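Local atomic coordinates of sensor protein PfeS (PDB entry 3KYZ), a protein that serves as the membrane sensor kinase of the PfeR/PfeS two-component system and may activate PfeR by phosphorylation, this chain being its sensor domain. Residues Q29-W34 against I103-H108; T55-V60 against G112-Q117; E97-S102 against I116-R121. All coordinates share one frame; numbering follows the deposited sequence.

Contact 1: residues Q29-W34 against I103-H108; sequences QAEDAW and IEFPGH
E31, on helix 17-53, lies with its aliphatic part on the ring of F105 and carries its carboxylate past that ring to the loop beyond. The packed half is the E31-F105 pair: E31 CB stands 3.9 Å from the centroid of the F105 ring and 21° off its normal, a CH-pi contact over one face. CG of E31 is anti to its backbone N (chi1 -179°) and the chain stays extended, which brings both carboxylate oxygens to the backbone of G107 and H108. Each uses its syn lone pair. G107 N donates to E31 OE1 over 2.8 Å at 160°, and H108 N donates to E31 OE2, also over 2.8 Å but more bent. A30 CB, 4.0 Å from F105 CE1, and W34 CD1, 3.9 Å from F105 CE2, add apolar contacts at the far end of the ring. The P106-H108 side faces solvent, though hydrogen-bonded: these three residues are exposed and each covers little of the helix. L67, from a loop, also touches both W34 and F105. The arrangement is that of a beta-hairpin loop, between strands 100-104 and 113-117, fastened to a long helix by one carboxylate gripping two consecutive backbone N-H groups.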
loop_
_atom_site.group_PDB
_atom_site.type_symbol
_atom_site.label_atom_id
_atom_site.label_comp_id
_atom_site.label_asym_id
_atom_site.label_seq_id
_atom_site.Cartn_x
_atom_site.Cartn_y
_atom_site.Cartn_z
ATOM N N GLN A 29 6.978 5.331 -19.760
ATOM C CA GLN A 29 6.522 6.648 -20.209
ATOM C C GLN A 29 6.279 7.581 -19.027
ATOM O O GLN A 29 6.588 8.769 -19.091
ATOM C CB GLN A 29 5.227 6.548 -21.017
ATOM C CG GLN A 29 5.337 5.815 -22.332
ATOM C CD GLN A 29 4.034 5.860 -23.086
ATOM O OE1 GLN A 29 3.382 6.908 -23.155
ATOM N NE2 GLN A 29 3.636 4.730 -23.650
ATOM N N ALA A 30 5.706 7.042 -17.953
ATOM C CA ALA A 30 5.449 7.827 -16.746
ATOM C C ALA A 30 6.760 8.364 -16.179
ATOM O O ALA A 30 6.867 9.545 -15.827
ATOM C CB ALA A 30 4.740 6.973 -15.700
ATOM N N GLU A 31 7.751 7.486 -16.071
ATOM C CA GLU A 31 9.052 7.902 -15.564
ATOM C C GLU A 31 9.662 8.982 -16.452
ATOM O O GLU A 31 10.234 9.958 -15.956
ATOM C CB GLU A 31 10.013 6.722 -15.469
ATOM C CG GLU A 31 11.382 7.125 -14.926
ATOM C CD GLU A 31 12.314 5.956 -14.755
ATOM O OE1 GLU A 31 12.196 4.981 -15.526
ATOM O OE2 GLU A 31 13.165 6.008 -13.848
ATOM N N ASP A 32 9.571 8.787 -17.765
ATOM C CA ASP A 32 10.142 9.746 -18.707
ATOM C C ASP A 32 9.498 11.122 -18.516
ATOM O O ASP A 32 10.185 12.145 -18.555
ATOM C CB ASP A 32 9.936 9.281 -20.155
ATOM C CG ASP A 32 10.840 8.117 -20.550
ATOM O OD1 ASP A 32 11.772 7.768 -19.795
ATOM O OD2 ASP A 32 10.618 7.550 -21.642
ATOM N N ALA A 33 8.181 11.146 -18.314
ATOM C CA ALA A 33 7.468 12.409 -18.114
ATOM C C ALA A 33 7.930 13.099 -16.827
ATOM O O ALA A 33 8.191 14.305 -16.807
ATOM C CB ALA A 33 5.954 12.172 -18.097
ATOM N N TRP A 34 8.038 12.323 -15.754
ATOM C CA TRP A 34 8.558 12.823 -14.484
ATOM C C TRP A 34 9.977 13.369 -14.635
ATOM O O TRP A 34 10.284 14.479 -14.185
ATOM C CB TRP A 34 8.518 11.716 -13.413
ATOM C CG TRP A 34 9.404 12.007 -12.209
ATOM C CD1 TRP A 34 10.569 11.369 -11.868
ATOM C CD2 TRP A 34 9.188 13.007 -11.208
ATOM N NE1 TRP A 34 11.091 11.916 -10.712
ATOM C CE2 TRP A 34 10.260 12.924 -10.289
ATOM C CE3 TRP A 34 8.200 13.973 -11.006
ATOM C CZ2 TRP A 34 10.367 13.772 -9.188
ATOM C CZ3 TRP A 34 8.302 14.811 -9.914
ATOM C CH2 TRP A 34 9.382 14.708 -9.014
ATOM N N ILE A 103 3.518 -0.491 -10.629
ATOM C CA ILE A 103 4.583 -0.725 -11.605
ATOM C C ILE A 103 5.725 0.267 -11.385
ATOM O O ILE A 103 5.587 1.467 -11.642
ATOM C CB ILE A 103 4.079 -0.601 -13.062
ATOM C CG1 ILE A 103 2.753 -1.348 -13.265
ATOM C CG2 ILE A 103 5.159 -1.092 -14.037
ATOM C CD1 ILE A 103 2.016 -0.971 -14.565
ATOM N N GLU A 104 6.854 -0.234 -10.902
ATOM C CA GLU A 104 7.990 0.626 -10.590
ATOM C C GLU A 104 8.464 1.389 -11.820
ATOM O O GLU A 104 8.414 0.877 -12.941
ATOM C CB GLU A 104 9.152 -0.213 -10.041
ATOM C CG GLU A 104 9.802 -1.123 -11.095
ATOM C CD GLU A 104 10.957 -1.961 -10.550
ATOM O OE1 GLU A 104 11.084 -2.072 -9.318
ATOM O OE2 GLU A 104 11.737 -2.516 -11.358
ATOM N N PHE A 105 8.936 2.610 -11.612
ATOM C CA PHE A 105 9.688 3.291 -12.663
ATOM C C PHE A 105 10.873 2.388 -13.028
ATOM O O PHE A 105 11.620 1.963 -12.143
ATOM C CB PHE A 105 10.214 4.636 -12.167
ATOM C CG PHE A 105 9.169 5.722 -12.084
ATOM C CD1 PHE A 105 7.856 5.503 -12.476
ATOM C CD2 PHE A 105 9.517 6.977 -11.602
ATOM C CE1 PHE A 105 6.916 6.528 -12.399
ATOM C CE2 PHE A 105 8.592 7.997 -11.523
ATOM C CZ PHE A 105 7.289 7.777 -11.924
ATOM N N PRO A 106 11.057 2.089 -14.326
ATOM C CA PRO A 106 12.077 1.088 -14.673
ATOM C C PRO A 106 13.526 1.560 -14.514
ATOM O O PRO A 106 14.383 0.768 -14.111
ATOM C CB PRO A 106 11.765 0.771 -16.143
ATOM C CG PRO A 106 11.066 2.005 -16.660
ATOM C CD PRO A 106 10.229 2.465 -15.487
ATOM N N GLY A 107 13.806 2.823 -14.815
ATOM C CA GLY A 107 15.169 3.324 -14.722
ATOM C C GLY A 107 15.630 3.521 -13.289
ATOM O O GLY A 107 16.731 3.119 -12.906
ATOM N N HIS A 108 14.783 4.160 -12.494
ATOM C CA HIS A 108 15.100 4.432 -11.100
ATOM C C HIS A 108 13.869 4.154 -10.246
ATOM O O HIS A 108 13.110 5.064 -9.926
ATOM C CB HIS A 108 15.570 5.880 -10.936
ATOM C CG HIS A 108 16.884 6.163 -11.597
ATOM N ND1 HIS A 108 18.089 5.763 -11.059
ATOM C CD2 HIS A 108 17.181 6.800 -12.754
ATOM C CE1 HIS A 108 19.072 6.143 -11.857
ATOM N NE2 HIS A 108 18.547 6.772 -12.895
#

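Contact 2: residues T55-V60 against G112-Q117; sequences TWVALV and GRLVIQ
Two antiparallel strands pair here near the centre of the chain, 57-60 forming an outer strand of the three-stranded sheet and 113-117 its middle one. Their short axes run at 162° to each other and approach to 4.8 Å. A58 with V115 and V60 with R113 are hydrogen-bonded pairs; V57 with I116 and L59 with L114 are non-hydrogen-bonded pairs. The reciprocal bonds of A58 and V115 are nearly straight, V115 N reaching A58 O at 2.8 Å and 173°. Beyond the strand start, Q117 N donates to W56 O, and T55 OG1 donates to Q117 O over 2.7 Å from above the carbonyl plane. A threonine chi1 of -165° turns this hydroxyl toward the carbonyl and sets T55 CG2 against I116 CG1, 3.6 Å apart.

V57, L59, L114 and I116 share the face turned to helix 17-53, where L49, A42 and Y26 meet them. On it, L114 CD1 touches two residues of the other strand, 3.7 Å from V57 CG1 and 3.8 Å from L59 CD1. On the face of A58, V60, R113 and V115, V60 meets L72, V115 meets L80 and M83, and R113 meets M83 and T81 of the second subunit. There V115 CG1 meets W56 at the edge of the indole, 3.6 Å from CZ3, while W56 NE1 bonds to E76. V60 CG2 packs 3.5 Å from R113 CG; R113 NH1 hydrogen-bonds S102 OG. Water 1 accepts from W56 N and donates to Q117 OE1, bridging the segments at the T55-Q117 end.

The chemistry thus implies a largely apolar sheet layer between helix 17-53 and the loops, its backbone polarity met mostly by the strand ladder, with R46 of the helix taking V57 O, and hydroxyl, amide and water bonds concentrated around T55 and Q117.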
loop_
_atom_site.group_PDB
_atom_site.type_symbol
_atom_site.label_atom_id
_atom_site.label_comp_id
_atom_site.label_asym_id
_atom_site.label_seq_id
_atom_site.Cartn_x
_atom_site.Cartn_y
_atom_site.Cartn_z
ATOM N N THR A 55 -9.617 4.896 -16.630
ATOM C CA THR A 55 -9.354 4.245 -15.360
ATOM C C THR A 55 -8.535 5.156 -14.458
ATOM O O THR A 55 -7.893 6.107 -14.932
ATOM C CB THR A 55 -8.611 2.908 -15.570
ATOM O OG1 THR A 55 -8.680 2.130 -14.369
ATOM C CG2 THR A 55 -7.151 3.137 -15.950
ATOM N N TRP A 56 -8.564 4.879 -13.160
ATOM C CA TRP A 56 -7.796 5.677 -12.214
ATOM C C TRP A 56 -6.292 5.441 -12.381
ATOM O O TRP A 56 -5.841 4.307 -12.534
ATOM C CB TRP A 56 -8.223 5.380 -10.778
ATOM C CG TRP A 56 -7.570 6.291 -9.776
ATOM C CD1 TRP A 56 -7.946 7.567 -9.464
ATOM C CD2 TRP A 56 -6.431 5.998 -8.961
ATOM N NE1 TRP A 56 -7.113 8.084 -8.497
ATOM C CE2 TRP A 56 -6.171 7.142 -8.176
ATOM C CE3 TRP A 56 -5.603 4.881 -8.818
ATOM C CZ2 TRP A 56 -5.126 7.198 -7.258
ATOM C CZ3 TRP A 56 -4.572 4.936 -7.908
ATOM C CH2 TRP A 56 -4.339 6.087 -7.136
ATOM N N VAL A 57 -5.525 6.527 -12.331
ATOM C CA VAL A 57 -4.080 6.470 -12.481
ATOM C C VAL A 57 -3.444 7.396 -11.454
ATOM O O VAL A 57 -4.004 8.453 -11.142
ATOM C CB VAL A 57 -3.654 6.943 -13.899
ATOM C CG1 VAL A 57 -2.138 7.096 -13.986
ATOM C CG2 VAL A 57 -4.177 5.983 -14.952
ATOM N N ALA A 58 -2.287 7.006 -10.924
ATOM C CA ALA A 58 -1.482 7.915 -10.105
ATOM C C ALA A 58 0.001 7.665 -10.353
ATOM O O ALA A 58 0.396 6.542 -10.666
ATOM C CB ALA A 58 -1.808 7.756 -8.613
ATOM N N LEU A 59 0.807 8.718 -10.250
ATOM C CA LEU A 59 2.255 8.580 -10.200
ATOM C C LEU A 59 2.633 8.944 -8.785
ATOM O O LEU A 59 2.315 10.036 -8.328
ATOM C CB LEU A 59 2.939 9.538 -11.182
ATOM C CG LEU A 59 3.003 9.057 -12.635
ATOM C CD1 LEU A 59 1.602 8.870 -13.206
ATOM C CD2 LEU A 59 3.808 10.028 -13.479
ATOM N N VAL A 60 3.278 8.027 -8.073
ATOM C CA VAL A 60 3.610 8.304 -6.671
ATOM C C VAL A 60 5.084 8.105 -6.385
ATOM O O VAL A 60 5.753 7.298 -7.041
ATOM C CB VAL A 60 2.750 7.499 -5.663
ATOM C CG1 VAL A 60 1.264 7.776 -5.878
ATOM C CG2 VAL A 60 3.034 6.024 -5.759
ATOM N N GLY A 112 10.012 6.423 -7.870
ATOM C CA GLY A 112 8.569 6.354 -7.899
ATOM C C GLY A 112 8.008 5.197 -8.685
ATOM O O GLY A 112 8.730 4.292 -9.109
ATOM N N ARG A 113 6.693 5.223 -8.860
ATOM C CA ARG A 113 6.006 4.155 -9.557
ATOM C C ARG A 113 4.755 4.687 -10.228
ATOM O O ARG A 113 4.227 5.743 -9.854
ATOM C CB ARG A 113 5.619 3.049 -8.575
ATOM C CG ARG A 113 4.514 3.452 -7.605
ATOM C CD ARG A 113 4.253 2.355 -6.577
ATOM N NE ARG A 113 5.285 2.335 -5.542
ATOM C CZ ARG A 113 5.508 1.319 -4.709
ATOM N NH1 ARG A 113 4.788 0.205 -4.795
ATOM N NH2 ARG A 113 6.458 1.417 -3.785
ATOM N N LEU A 114 4.301 3.950 -11.231
ATOM C CA LEU A 114 2.990 4.154 -11.822
ATOM C C LEU A 114 2.008 3.230 -11.114
ATOM O O LEU A 114 2.297 2.047 -10.903
ATOM C CB LEU A 114 3.030 3.817 -13.317
ATOM C CG LEU A 114 1.677 3.790 -14.039
ATOM C CD1 LEU A 114 1.046 5.166 -14.043
ATOM C CD2 LEU A 114 1.837 3.280 -15.468
ATOM N N VAL A 115 0.861 3.776 -10.718
ATOM C CA VAL A 115 -0.243 2.963 -10.230
ATOM C C VAL A 115 -1.409 3.131 -11.203
ATOM O O VAL A 115 -1.785 4.253 -11.556
ATOM C CB VAL A 115 -0.676 3.363 -8.807
ATOM C CG1 VAL A 115 -1.879 2.521 -8.357
ATOM C CG2 VAL A 115 0.486 3.194 -7.840
ATOM N N ILE A 116 -1.963 2.017 -11.661
ATOM C CA ILE A 116 -3.100 2.063 -12.569
ATOM C C ILE A 116 -4.132 1.044 -12.117
ATOM O O ILE A 116 -3.794 -0.111 -11.875
ATOM C CB ILE A 116 -2.666 1.835 -14.048
ATOM C CG1 ILE A 116 -3.861 1.939 -15.000
ATOM C CG2 ILE A 116 -1.936 0.500 -14.230
ATOM C CD1 ILE A 116 -3.432 2.135 -16.453
ATOM N N GLN A 117 -5.381 1.469 -11.966
ATOM C CA GLN A 117 -6.427 0.490 -11.698
ATOM C C GLN A 117 -6.623 -0.303 -12.988
ATOM O O GLN A 117 -6.770 0.273 -14.064
ATOM C CB GLN A 117 -7.742 1.130 -11.259
ATOM C CG GLN A 117 -8.744 0.080 -10.778
ATOM C CD GLN A 117 -9.918 0.658 -10.012
ATOM O OE1 GLN A 117 -10.294 1.812 -10.207
ATOM N NE2 GLN A 117 -10.502 -0.150 -9.125
HETATM O O HOH W 1 -10.999 3.415 -12.310
#

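Contact 3: residues E97-S102 against I116-R121; sequences ELPYVS and IQLPER
Y100 and the side-chain amide of Q117 lie stacked, their planes 20° apart, with Q117 CD 3.6 Å from Y100 CE1. Q117 CG also sits over a face of the ring. The amide is held at its nitrogen by L98 O, which accepts from Q117 NE2 at 2.9 Å and 172°, the oxygen lying almost in the amide plane. Two waters complete the grip: water 2 accepts from Q117 NE2 and donates to E97 OE2, and water 3 donates to Q117 OE1 while pairing with Y100 OH at 2.6 Å. Bonds at both ends should fix the rotation of the amide and keep it flat against the tyrosine.

Backbone pairing positions this shell. Y100 and Q117 form an antiparallel non-hydrogen-bonded pair, and V101 with I116 a hydrogen-bonded one, closed in both directions. Just past the strand ends, L118 N donates to P99 O over 2.8 Å at 174°. Next to it, L98 CD1 comes within 3.4 Å of L118 O and reaches on to E120. On the V101-I116 face, V101 CG2 lies 4.1 Å from L118 CD1; P99 CD packs against L118 CB.

Further out, the ring of H79 stacks with that of Y100, and L86 touches V101. I116 and L118 rest on L49 and L23 of helix 17-53, and R121 reaches E53 of the same helix in a salt bridge. The contact is therefore the open end of the hairpin of strands 100-104 and 113-117, set between this long helix and the loops that carry H79 and L86.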
loop_
_atom_site.group_PDB
_atom_site.type_symbol
_atom_site.label_atom_id
_atom_site.label_comp_id
_atom_site.label_asym_id
_atom_site.label_seq_id
_atom_site.Cartn_x
_atom_site.Cartn_y
_atom_site.Cartn_z
ATOM N N GLU A 97 -13.557 -5.131 -6.554
ATOM C CA GLU A 97 -13.220 -4.010 -7.424
ATOM C C GLU A 97 -12.029 -4.438 -8.258
ATOM O O GLU A 97 -11.328 -5.390 -7.906
ATOM C CB GLU A 97 -12.856 -2.770 -6.606
ATOM C CG GLU A 97 -11.621 -2.963 -5.734
ATOM C CD GLU A 97 -11.262 -1.735 -4.914
ATOM O OE1 GLU A 97 -10.257 -1.795 -4.171
ATOM O OE2 GLU A 97 -11.975 -0.713 -5.012
ATOM N N LEU A 98 -11.794 -3.749 -9.368
ATOM C CA LEU A 98 -10.627 -4.053 -10.182
ATOM C C LEU A 98 -9.345 -3.747 -9.405
ATOM O O LEU A 98 -9.272 -2.752 -8.672
ATOM C CB LEU A 98 -10.686 -3.290 -11.508
ATOM C CG LEU A 98 -11.752 -3.849 -12.455
ATOM C CD1 LEU A 98 -12.144 -2.837 -13.524
ATOM C CD2 LEU A 98 -11.276 -5.152 -13.084
ATOM N N PRO A 99 -8.327 -4.606 -9.555
ATOM C CA PRO A 99 -7.090 -4.439 -8.780
ATOM C C PRO A 99 -6.339 -3.153 -9.120
ATOM O O PRO A 99 -6.380 -2.688 -10.265
ATOM C CB PRO A 99 -6.228 -5.631 -9.217
ATOM C CG PRO A 99 -7.146 -6.573 -9.894
ATOM C CD PRO A 99 -8.301 -5.795 -10.422
ATOM N N TYR A 100 -5.652 -2.594 -8.130
ATOM C CA TYR A 100 -4.713 -1.505 -8.389
ATOM C C TYR A 100 -3.349 -2.112 -8.650
ATOM O O TYR A 100 -2.824 -2.856 -7.819
ATOM C CB TYR A 100 -4.667 -0.519 -7.219
ATOM C CG TYR A 100 -5.978 0.205 -7.053
ATOM C CD1 TYR A 100 -6.264 1.338 -7.804
ATOM C CD2 TYR A 100 -6.936 -0.257 -6.160
ATOM C CE1 TYR A 100 -7.470 1.995 -7.673
ATOM C CE2 TYR A 100 -8.137 0.386 -6.019
ATOM C CZ TYR A 100 -8.403 1.514 -6.778
ATOM O OH TYR A 100 -9.598 2.156 -6.627
ATOM N N VAL A 101 -2.794 -1.815 -9.820
ATOM C CA VAL A 101 -1.535 -2.403 -10.244
ATOM C C VAL A 101 -0.386 -1.427 -10.015
ATOM O O VAL A 101 -0.454 -0.265 -10.425
ATOM C CB VAL A 101 -1.595 -2.806 -11.732
ATOM C CG1 VAL A 101 -0.288 -3.459 -12.165
ATOM C CG2 VAL A 101 -2.783 -3.735 -11.976
ATOM N N SER A 102 0.652 -1.910 -9.334
ATOM C CA SER A 102 1.834 -1.126 -8.997
ATOM C C SER A 102 2.968 -1.489 -9.946
ATOM O O SER A 102 3.337 -2.661 -10.062
ATOM C CB SER A 102 2.265 -1.461 -7.569
ATOM O OG SER A 102 3.453 -0.788 -7.200
ATOM N N ILE A 116 -1.963 2.017 -11.661
ATOM C CA ILE A 116 -3.100 2.063 -12.569
ATOM C C ILE A 116 -4.132 1.044 -12.117
ATOM O O ILE A 116 -3.794 -0.111 -11.875
ATOM C CB ILE A 116 -2.666 1.835 -14.048
ATOM C CG1 ILE A 116 -3.861 1.939 -15.000
ATOM C CG2 ILE A 116 -1.936 0.500 -14.230
ATOM C CD1 ILE A 116 -3.432 2.135 -16.453
ATOM N N GLN A 117 -5.381 1.469 -11.966
ATOM C CA GLN A 117 -6.427 0.490 -11.698
ATOM C C GLN A 117 -6.623 -0.303 -12.988
ATOM O O GLN A 117 -6.770 0.273 -14.064
ATOM C CB GLN A 117 -7.742 1.130 -11.259
ATOM C CG GLN A 117 -8.744 0.080 -10.778
ATOM C CD GLN A 117 -9.918 0.658 -10.012
ATOM O OE1 GLN A 117 -10.294 1.812 -10.207
ATOM N NE2 GLN A 117 -10.502 -0.150 -9.125
ATOM N N LEU A 118 -6.588 -1.623 -12.887
ATOM C CA LEU A 118 -6.603 -2.466 -14.082
ATOM C C LEU A 118 -7.810 -2.154 -14.959
ATOM O O LEU A 118 -8.936 -2.195 -14.482
ATOM C CB LEU A 118 -6.639 -3.945 -13.688
ATOM C CG LEU A 118 -6.378 -4.905 -14.846
ATOM C CD1 LEU A 118 -4.920 -4.825 -15.283
ATOM C CD2 LEU A 118 -6.742 -6.320 -14.448
ATOM N N PRO A 119 -7.584 -1.835 -16.243
ATOM C CA PRO A 119 -8.733 -1.676 -17.144
ATOM C C PRO A 119 -9.556 -2.960 -17.218
ATOM O O PRO A 119 -8.993 -4.052 -17.274
ATOM C CB PRO A 119 -8.079 -1.391 -18.500
ATOM C CG PRO A 119 -6.781 -0.748 -18.152
ATOM C CD PRO A 119 -6.314 -1.469 -16.899
ATOM N N GLU A 120 -10.876 -2.825 -17.228
ATOM C CA GLU A 120 -11.760 -3.984 -17.161
ATOM C C GLU A 120 -11.494 -5.020 -18.257
ATOM O O GLU A 120 -11.624 -6.226 -18.032
ATOM C CB GLU A 120 -13.221 -3.535 -17.198
ATOM C CG GLU A 120 -14.220 -4.661 -17.005
ATOM C CD GLU A 120 -15.651 -4.198 -17.189
ATOM O OE1 GLU A 120 -15.850 -3.118 -17.786
ATOM O OE2 GLU A 120 -16.574 -4.912 -16.742
ATOM N N ARG A 121 -11.116 -4.553 -19.442
ATOM C CA ARG A 121 -10.925 -5.463 -20.568
ATOM C C ARG A 121 -9.737 -6.403 -20.374
ATOM O O ARG A 121 -9.625 -7.414 -21.074
ATOM C CB ARG A 121 -10.762 -4.686 -21.878
ATOM C CG ARG A 121 -9.386 -4.085 -22.046
ATOM C CD ARG A 121 -9.234 -3.345 -23.365
ATOM N NE ARG A 121 -7.896 -2.779 -23.455
ATOM C CZ ARG A 121 -7.509 -1.683 -22.812
ATOM N NH1 ARG A 121 -8.367 -1.022 -22.049
ATOM N NH2 ARG A 121 -6.267 -1.239 -22.947
HETATM O O HOH W 2 -12.902 0.677 -7.719
HETATM O O HOH W 3 -10.558 3.935 -8.298
#

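How the contacts relate
Strand 113-117 is common ground: contact 2 pairs it with strand 57-60, contact 3 with strand 100-104, sharing I116 and Q117. Contact 1 takes hold of the loop at the other end of the same hairpin, and contacts 1 and 3 lie on opposite sides of the chain's centre, their centres about 18 Å apart. Contact 2 is buried; the other two are partly buried. The chemistry follows: backbone ladders and aliphatic packing dominate in the middle, an amide fixed by carbonyl and waters at one end, a helix carboxylate binding loop N-H groups at the other. Backbone bonds I103-L114 and F105-G112 tie contact 1 to contact 2; the side-chain bond of R113 to S102 ties 2 to 3.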